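Local structure of L-serine ammonia-lyase (Rhizomucor miehei CAU432, 5C3U) at residues Ser147-Val160 with Gly181-Ala195. The protein is a pyridoxal-phosphate-dependent enzyme that carries pyridoxal-5'-phosphate in a pocket inside its single chain. Numbering follows the deposited sequence.
Sequences SDHALIWQGHSTIV and GGGLLNGVIMGLQEA. With PLP (pyridoxal-5'-phosphate), chain B.
The glycine-rich phosphate-binding loop of this pyridoxal-phosphate-dependent fold meets Ser147 here, and behind it helix 183-194 packs against helix 150-160 at a crossing angle of -59°. Ser147 OG gives a hydrogen bond to O3P of pyridoxal-5'-phosphate (2.7 Å). The backbone N-H groups of Gly181, Gly182 and Leu184 donate to O3P, O2P and O1P respectively. Gly182 precedes the helix with a positive phi of 95°, a conformation that favours glycine, and the helix N-terminus probably stabilises the phosphate charge. Further along, Gly183, Gly187 and Gly191 line one helix face; lacking side chains, they let the backbones come together, with Gly187 CA 3.2 Å from Trp153 O. Trp153 enters as a knob among Gly183, Asn186, Gly187 and Met190. Its indole face lies against Asn186, whose CB sits 3.9 Å from the five-membered ring centroid; the amide stands nearly upright to the indole, its OD1 hydrogen-bonded to Ser244 OG and its ND2 to Ser241 OG. Trp153 NE1 donates a bent bond to Ser147 O (2.9 Å), tying the phosphate-binding serine to the helix that follows it. Leu184 CD1 lies over a face of the His156 imidazole. At the far end Val160 holds CG1 anti to its backbone N (chi1 175°), which turns CG2 to Val188 O and rests CG1 on the Gly191 carbonyl (3.6 Å to O) and against Leu192 CD2 (3.8 Å).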
ATOM      1  N   SER A 147       3.539   8.084  -3.374  1.00 26.15           N
ATOM      2  CA  SER A 147       3.227   8.264  -1.952  1.00 28.28           C
ATOM      3  C   SER A 147       3.180   9.715  -1.465  1.00 28.71           C
ATOM      4  O   SER A 147       2.276  10.077  -0.721  1.00 29.95           O
ATOM      5  CB  SER A 147       4.266   7.508  -1.083  1.00 29.30           C
ATOM      6  OG  SER A 147       4.514   6.199  -1.577  1.00 31.65           O
ATOM      7  N   ASP A 148       4.132  10.538  -1.897  1.00 27.60           N
ATOM      8  CA  ASP A 148       4.388  11.820  -1.222  1.00 29.97           C
ATOM      9  C   ASP A 148       3.689  12.991  -1.916  1.00 29.10           C
ATOM     10  O   ASP A 148       4.335  13.806  -2.584  1.00 32.17           O
ATOM     11  CB  ASP A 148       5.897  12.063  -1.124  1.00 29.30           C
ATOM     12  CG  ASP A 148       6.260  13.124  -0.102  1.00 31.22           C
ATOM     13  OD1 ASP A 148       5.391  13.536   0.695  1.00 32.29           O
ATOM     14  OD2 ASP A 148       7.436  13.548  -0.079  1.00 33.84           O
ATOM     15  N   HIS A 149       2.369  13.063  -1.761  1.00 27.93           N
ATOM     16  CA  HIS A 149       1.588  14.183  -2.285  1.00 27.03           C
ATOM     17  C   HIS A 149       0.294  14.309  -1.549  1.00 25.92           C
ATOM     18  O   HIS A 149      -0.363  13.305  -1.229  1.00 25.26           O
ATOM     19  CB  HIS A 149       1.337  14.030  -3.786  1.00 27.88           C
ATOM     20  CG  HIS A 149       0.845  15.297  -4.454  1.00 27.75           C
ATOM     21  ND1 HIS A 149      -0.436  15.700  -4.391  1.00 26.93           N
ATOM     22  CD2 HIS A 149       1.519  16.247  -5.220  1.00 29.60           C
ATOM     23  CE1 HIS A 149      -0.573  16.861  -5.068  1.00 29.67           C
ATOM     24  NE2 HIS A 149       0.623  17.195  -5.567  1.00 28.16           N
ATOM     25  N   ALA A 150      -0.108  15.549  -1.294  1.00 25.16           N
ATOM     26  CA  ALA A 150      -1.314  15.811  -0.528  1.00 25.44           C
ATOM     27  C   ALA A 150      -2.543  15.144  -1.131  1.00 25.55           C
ATOM     28  O   ALA A 150      -3.423  14.724  -0.396  1.00 23.99           O
ATOM     29  CB  ALA A 150      -1.548  17.306  -0.355  1.00 28.35           C
ATOM     30  N   LEU A 151      -2.624  15.086  -2.457  1.00 25.66           N
ATOM     31  CA  LEU A 151      -3.797  14.463  -3.091  1.00 25.50           C
ATOM     32  C   LEU A 151      -3.882  12.967  -2.837  1.00 24.35           C
ATOM     33  O   LEU A 151      -4.982  12.408  -2.723  1.00 25.94           O
ATOM     34  CB  LEU A 151      -3.820  14.721  -4.604  1.00 25.82           C
ATOM     35  CG  LEU A 151      -4.257  16.151  -4.955  1.00 26.26           C
ATOM     36  CD1 LEU A 151      -3.935  16.482  -6.406  1.00 28.97           C
ATOM     37  CD2 LEU A 151      -5.741  16.354  -4.646  1.00 30.44           C
ATOM     38  N   ILE A 152      -2.722  12.322  -2.824  1.00 22.48           N
ATOM     39  CA  ILE A 152      -2.630  10.884  -2.537  1.00 22.27           C
ATOM     40  C   ILE A 152      -3.103  10.625  -1.100  1.00 22.84           C
ATOM     41  O   ILE A 152      -3.897   9.724  -0.848  1.00 22.28           O
ATOM     42  CB  ILE A 152      -1.198  10.366  -2.783  1.00 22.47           C
ATOM     43  CG1 ILE A 152      -0.820  10.544  -4.268  1.00 21.87           C
ATOM     44  CG2 ILE A 152      -1.068   8.903  -2.378  1.00 21.05           C
ATOM     45  CD1 ILE A 152       0.576  10.106  -4.614  1.00 24.73           C
ATOM     46  N   TRP A 153      -2.634  11.416  -0.134  1.00 22.66           N
ATOM     47  CA  TRP A 153      -3.118  11.214   1.233  1.00 23.09           C
ATOM     48  C   TRP A 153      -4.608  11.387   1.361  1.00 23.28           C
ATOM     49  O   TRP A 153      -5.268  10.619   2.052  1.00 21.52           O
ATOM     50  CB  TRP A 153      -2.415  12.133   2.227  1.00 23.22           C
ATOM     51  CG  TRP A 153      -0.940  12.252   1.956  1.00 24.10           C
ATOM     52  CD1 TRP A 153      -0.077  11.275   1.458  1.00 24.44           C
ATOM     53  CD2 TRP A 153      -0.098  13.438   2.170  1.00 25.91           C
ATOM     54  NE1 TRP A 153       1.208  11.761   1.352  1.00 25.61           N
ATOM     55  CE2 TRP A 153       1.259  13.060   1.755  1.00 25.92           C
ATOM     56  CE3 TRP A 153      -0.328  14.739   2.651  1.00 26.56           C
ATOM     57  CZ2 TRP A 153       2.326  13.952   1.817  1.00 26.87           C
ATOM     58  CZ3 TRP A 153       0.755  15.623   2.698  1.00 26.11           C
ATOM     59  CH2 TRP A 153       2.050  15.237   2.298  1.00 26.10           C
ATOM     60  N   GLN A 154      -5.136  12.420   0.715  1.00 23.87           N
ATOM     61  CA  GLN A 154      -6.567  12.689   0.721  1.00 26.26           C
ATOM     62  C   GLN A 154      -7.357  11.509   0.147  1.00 26.50           C
ATOM     63  O   GLN A 154      -8.374  11.071   0.733  1.00 25.42           O
ATOM     64  CB  GLN A 154      -6.829  13.955  -0.096  1.00 29.50           C
ATOM     65  CG  GLN A 154      -8.235  14.501   0.008  1.00 37.06           C
ATOM     66  CD  GLN A 154      -8.574  15.373  -1.183  1.00 43.77           C
ATOM     67  OE1 GLN A 154      -8.467  16.594  -1.115  1.00 51.10           O
ATOM     68  NE2 GLN A 154      -8.953  14.745  -2.298  1.00 47.74           N
ATOM     69  N   GLY A 155      -6.871  10.995  -0.975  1.00 23.25           N
ATOM     70  CA  GLY A 155      -7.459   9.828  -1.633  1.00 23.31           C
ATOM     71  C   GLY A 155      -7.469   8.615  -0.713  1.00 23.74           C
ATOM     72  O   GLY A 155      -8.510   7.971  -0.516  1.00 23.76           O
ATOM     73  N   HIS A 156      -6.314   8.324  -0.116  1.00 24.06           N
ATOM     74  CA  HIS A 156      -6.209   7.193   0.798  1.00 22.83           C
ATOM     75  C   HIS A 156      -7.084   7.345   2.009  1.00 23.59           C
ATOM     76  O   HIS A 156      -7.545   6.351   2.554  1.00 23.88           O
ATOM     77  CB  HIS A 156      -4.776   6.952   1.229  1.00 21.90           C
ATOM     78  CG  HIS A 156      -3.889   6.303   0.164  1.00 22.21           C
ATOM     79  ND1 HIS A 156      -4.340   5.346  -0.706  1.00 21.57           N
ATOM     80  CD2 HIS A 156      -2.543   6.471  -0.106  1.00 21.74           C
ATOM     81  CE1 HIS A 156      -3.321   4.957  -1.495  1.00 22.69           C
ATOM     82  NE2 HIS A 156      -2.212   5.622  -1.106  1.00 21.78           N
ATOM     83  N   SER A 157      -7.325   8.584   2.460  1.00 24.24           N
ATOM     84  CA  SER A 157      -8.088   8.805   3.691  1.00 26.15           C
ATOM     85  C   SER A 157      -9.532   8.303   3.570  1.00 26.07           C
ATOM     86  O   SER A 157     -10.180   8.034   4.584  1.00 27.99           O
ATOM     87  CB  SER A 157      -8.032  10.280   4.104  1.00 27.49           C
ATOM     88  OG  SER A 157      -8.898  11.040   3.297  1.00 28.76           O
ATOM     89  N   THR A 158     -10.006   8.118   2.332  1.00 24.79           N
ATOM     90  CA  THR A 158     -11.336   7.571   2.099  1.00 26.48           C
ATOM     91  C   THR A 158     -11.498   6.180   2.737  1.00 26.52           C
ATOM     92  O   THR A 158     -12.613   5.772   3.082  1.00 28.96           O
ATOM     93  CB  THR A 158     -11.715   7.529   0.597  1.00 25.80           C
ATOM     94  OG1 THR A 158     -10.817   6.668  -0.118  1.00 26.30           O
ATOM     95  CG2 THR A 158     -11.697   8.928  -0.031  1.00 28.21           C
ATOM     96  N   ILE A 159     -10.399   5.443   2.905  1.00 25.71           N
ATOM     97  CA  ILE A 159     -10.484   4.124   3.547  1.00 25.93           C
ATOM     98  C   ILE A 159     -11.091   4.193   4.969  1.00 28.10           C
ATOM     99  O   ILE A 159     -11.819   3.272   5.391  1.00 29.01           O
ATOM    100  CB  ILE A 159      -9.117   3.395   3.503  1.00 25.50           C
ATOM    101  CG1 ILE A 159      -9.317   1.865   3.499  1.00 27.78           C
ATOM    102  CG2 ILE A 159      -8.172   3.913   4.594  1.00 24.20           C
ATOM    103  CD1 ILE A 159      -8.062   1.073   3.193  1.00 29.52           C
ATOM    104  N   VAL A 160     -10.840   5.291   5.687  1.00 26.12           N
ATOM    105  CA  VAL A 160     -11.265   5.378   7.087  1.00 29.34           C
ATOM    106  C   VAL A 160     -12.747   5.725   7.205  1.00 30.25           C
ATOM    107  O   VAL A 160     -13.451   5.172   8.048  1.00 29.59           O
ATOM    108  CB  VAL A 160     -10.366   6.322   7.902  1.00 28.27           C
ATOM    109  CG1 VAL A 160     -10.912   6.487   9.314  1.00 28.73           C
ATOM    110  CG2 VAL A 160      -8.948   5.769   7.929  1.00 29.92           C
ATOM    111  N   GLY A 181       6.440   4.414   1.305  1.00 26.02           N
ATOM    112  CA  GLY A 181       6.829   5.824   1.430  1.00 26.39           C
ATOM    113  C   GLY A 181       5.974   6.629   2.398  1.00 26.48           C
ATOM    114  O   GLY A 181       6.260   7.808   2.652  1.00 26.83           O
ATOM    115  N   GLY A 182       4.921   6.006   2.930  1.00 24.72           N
ATOM    116  CA  GLY A 182       4.057   6.618   3.927  1.00 23.88           C
ATOM    117  C   GLY A 182       2.783   7.301   3.450  1.00 24.86           C
ATOM    118  O   GLY A 182       2.087   7.906   4.256  1.00 23.77           O
ATOM    119  N   GLY A 183       2.457   7.182   2.153  1.00 23.10           N
ATOM    120  CA  GLY A 183       1.224   7.774   1.611  1.00 21.91           C
ATOM    121  C   GLY A 183      -0.039   7.226   2.247  1.00 21.79           C
ATOM    122  O   GLY A 183      -0.933   7.974   2.639  1.00 21.04           O
ATOM    123  N   LEU A 184      -0.125   5.902   2.320  1.00 21.66           N
ATOM    124  CA  LEU A 184      -1.302   5.236   2.893  1.00 21.42           C
ATOM    125  C   LEU A 184      -1.390   5.554   4.375  1.00 20.52           C
ATOM    126  O   LEU A 184      -2.441   5.972   4.873  1.00 21.38           O
ATOM    127  CB  LEU A 184      -1.237   3.730   2.657  1.00 21.91           C
ATOM    128  CG  LEU A 184      -2.363   2.892   3.245  1.00 22.27           C
ATOM    129  CD1 LEU A 184      -3.737   3.322   2.734  1.00 24.56           C
ATOM    130  CD2 LEU A 184      -2.080   1.418   2.933  1.00 25.07           C
ATOM    131  N   LEU A 185      -0.262   5.393   5.051  1.00 20.71           N
ATOM    132  CA  LEU A 185      -0.137   5.782   6.440  1.00 21.07           C
ATOM    133  C   LEU A 185      -0.705   7.183   6.710  1.00 21.88           C
ATOM    134  O   LEU A 185      -1.531   7.356   7.609  1.00 21.37           O
ATOM    135  CB  LEU A 185       1.309   5.691   6.903  1.00 21.73           C
ATOM    136  CG  LEU A 185       1.476   6.140   8.358  1.00 23.70           C
ATOM    137  CD1 LEU A 185       0.676   5.226   9.290  1.00 25.33           C
ATOM    138  CD2 LEU A 185       2.935   6.224   8.772  1.00 25.48           C
ATOM    139  N   ASN A 186      -0.238   8.169   5.949  1.00 21.01           N
ATOM    140  CA  ASN A 186      -0.716   9.557   6.095  1.00 21.48           C
ATOM    141  C   ASN A 186      -2.227   9.677   5.915  1.00 23.16           C
ATOM    142  O   ASN A 186      -2.896  10.361   6.689  1.00 23.60           O
ATOM    143  CB  ASN A 186       0.011  10.506   5.114  1.00 22.47           C
ATOM    144  CG  ASN A 186       1.520  10.579   5.349  1.00 23.96           C
ATOM    145  OD1 ASN A 186       2.035  10.117   6.373  1.00 24.35           O
ATOM    146  ND2 ASN A 186       2.240  11.150   4.382  1.00 23.98           N
ATOM    147  N   GLY A 187      -2.768   9.034   4.876  1.00 21.22           N
ATOM    148  CA  GLY A 187      -4.213   9.049   4.685  1.00 21.83           C
ATOM    149  C   GLY A 187      -4.965   8.401   5.850  1.00 22.58           C
ATOM    150  O   GLY A 187      -6.007   8.895   6.283  1.00 24.40           O
ATOM    151  N   VAL A 188      -4.437   7.295   6.365  1.00 22.67           N
ATOM    152  CA  VAL A 188      -5.074   6.629   7.501  1.00 22.52           C
ATOM    153  C   VAL A 188      -5.123   7.557   8.729  1.00 24.87           C
ATOM    154  O   VAL A 188      -6.202   7.802   9.303  1.00 25.20           O
ATOM    155  CB  VAL A 188      -4.406   5.270   7.801  1.00 23.30           C
ATOM    156  CG1 VAL A 188      -4.955   4.657   9.080  1.00 25.22           C
ATOM    157  CG2 VAL A 188      -4.666   4.314   6.635  1.00 23.19           C
ATOM    158  N   ILE A 189      -3.981   8.122   9.082  1.00 24.80           N
ATOM    159  CA  ILE A 189      -3.936   9.008  10.240  1.00 26.82           C
ATOM    160  C   ILE A 189      -4.847  10.232  10.033  1.00 28.24           C
ATOM    161  O   ILE A 189      -5.630  10.600  10.923  1.00 29.71           O
ATOM    162  CB  ILE A 189      -2.505   9.450  10.543  1.00 27.49           C
ATOM    163  CG1 ILE A 189      -1.661   8.252  10.996  1.00 28.06           C
ATOM    164  CG2 ILE A 189      -2.499  10.534  11.617  1.00 27.72           C
ATOM    165  CD1 ILE A 189      -0.178   8.543  10.942  1.00 28.04           C
ATOM    166  N   MET A 190      -4.772  10.838   8.853  1.00 29.72           N
ATOM    167  CA  MET A 190      -5.628  11.991   8.545  1.00 30.86           C
ATOM    168  C   MET A 190      -7.114  11.646   8.570  1.00 30.68           C
ATOM    169  O   MET A 190      -7.918  12.405   9.118  1.00 29.72           O
ATOM    170  CB  MET A 190      -5.228  12.638   7.219  1.00 33.43           C
ATOM    171  CG  MET A 190      -3.912  13.387   7.314  1.00 37.21           C
ATOM    172  SD  MET A 190      -3.202  13.855   5.719  1.00 44.35           S
ATOM    173  CE  MET A 190      -2.666  15.510   6.151  1.00 43.81           C
ATOM    174  N   GLY A 191      -7.478  10.503   7.977  1.00 29.10           N
ATOM    175  CA  GLY A 191      -8.838   9.972   8.077  1.00 30.27           C
ATOM    176  C   GLY A 191      -9.308   9.750   9.507  1.00 29.79           C
ATOM    177  O   GLY A 191     -10.464  10.051   9.838  1.00 28.77           O
ATOM    178  N   LEU A 192      -8.417   9.234  10.355  1.00 29.90           N
ATOM    179  CA  LEU A 192      -8.756   8.964  11.761  1.00 31.05           C
ATOM    180  C   LEU A 192      -9.021  10.262  12.530  1.00 32.74           C
ATOM    181  O   LEU A 192      -9.948  10.341  13.342  1.00 31.27           O
ATOM    182  CB  LEU A 192      -7.651   8.146  12.446  1.00 29.06           C
ATOM    183  CG  LEU A 192      -7.518   6.673  12.021  1.00 28.01           C
ATOM    184  CD1 LEU A 192      -6.286   6.065  12.671  1.00 27.01           C
ATOM    185  CD2 LEU A 192      -8.743   5.862  12.389  1.00 29.05           C
ATOM    186  N   GLN A 193      -8.227  11.288  12.256  1.00 34.43           N
ATOM    187  CA  GLN A 193      -8.478  12.608  12.853  1.00 39.10           C
ATOM    188  C   GLN A 193      -9.811  13.211  12.391  1.00 40.47           C
ATOM    189  O   GLN A 193     -10.578  13.725  13.206  1.00 40.22           O
ATOM    190  CB  GLN A 193      -7.287  13.545  12.628  1.00 42.39           C
ATOM    191  CG  GLN A 193      -6.017  13.026  13.298  1.00 46.70           C
ATOM    192  CD  GLN A 193      -4.781  13.860  13.013  1.00 52.33           C
ATOM    193  OE1 GLN A 193      -4.786  14.730  12.138  1.00 60.14           O
ATOM    194  NE2 GLN A 193      -3.704  13.590  13.749  1.00 54.44           N
ATOM    195  N   GLU A 194     -10.109  13.107  11.097  1.00 40.20           N
ATOM    196  CA  GLU A 194     -11.396  13.558  10.555  1.00 40.45           C
ATOM    197  C   GLU A 194     -12.610  12.800  11.108  1.00 40.47           C
ATOM    198  O   GLU A 194     -13.681  13.390  11.269  1.00 42.11           O
ATOM    199  CB  GLU A 194     -11.395  13.509   9.016  1.00 38.66           C
ATOM    200  N   ALA A 195     -12.438  11.507  11.396  1.00 40.03           N
ATOM    201  CA  ALA A 195     -13.498  10.644  11.944  1.00 40.07           C
ATOM    202  C   ALA A 195     -13.685  10.784  13.463  1.00 41.36           C
ATOM    203  O   ALA A 195     -14.555  10.131  14.046  1.00 42.66           O
ATOM    204  CB  ALA A 195     -13.206   9.189  11.608  1.00 39.71           C
TER
HETATM  205  N1  PLP B 401       0.960  -2.263  -0.035  1.00 26.72           N
HETATM  206  C2  PLP B 401       0.782  -2.230  -1.368  1.00 26.55           C
HETATM  207  C2A PLP B 401       0.403  -3.462  -2.154  1.00 26.39           C
HETATM  208  C3  PLP B 401       0.975  -0.964  -2.078  1.00 26.84           C
HETATM  209  O3  PLP B 401       0.796  -0.898  -3.435  1.00 28.00           O
HETATM  210  C4  PLP B 401       1.328   0.218  -1.262  1.00 27.32           C
HETATM  211  C4A PLP B 401       1.501   1.523  -1.918  1.00 27.96           C
HETATM  212  C5  PLP B 401       1.502   0.065   0.205  1.00 28.88           C
HETATM  213  C6  PLP B 401       1.293  -1.208   0.744  1.00 27.81           C
HETATM  214  C5A PLP B 401       1.879   1.239   1.112  1.00 29.08           C
HETATM  215  O4P PLP B 401       2.519   2.234   0.324  1.00 29.63           O
HETATM  216  P   PLP B 401       2.944   3.735   0.761  1.00 24.57           P
HETATM  217  O1P PLP B 401       1.774   4.631   0.543  1.00 26.22           O
HETATM  218  O2P PLP B 401       3.467   3.705   2.208  1.00 25.29           O
HETATM  219  O3P PLP B 401       4.051   3.936  -0.212  1.00 26.21           O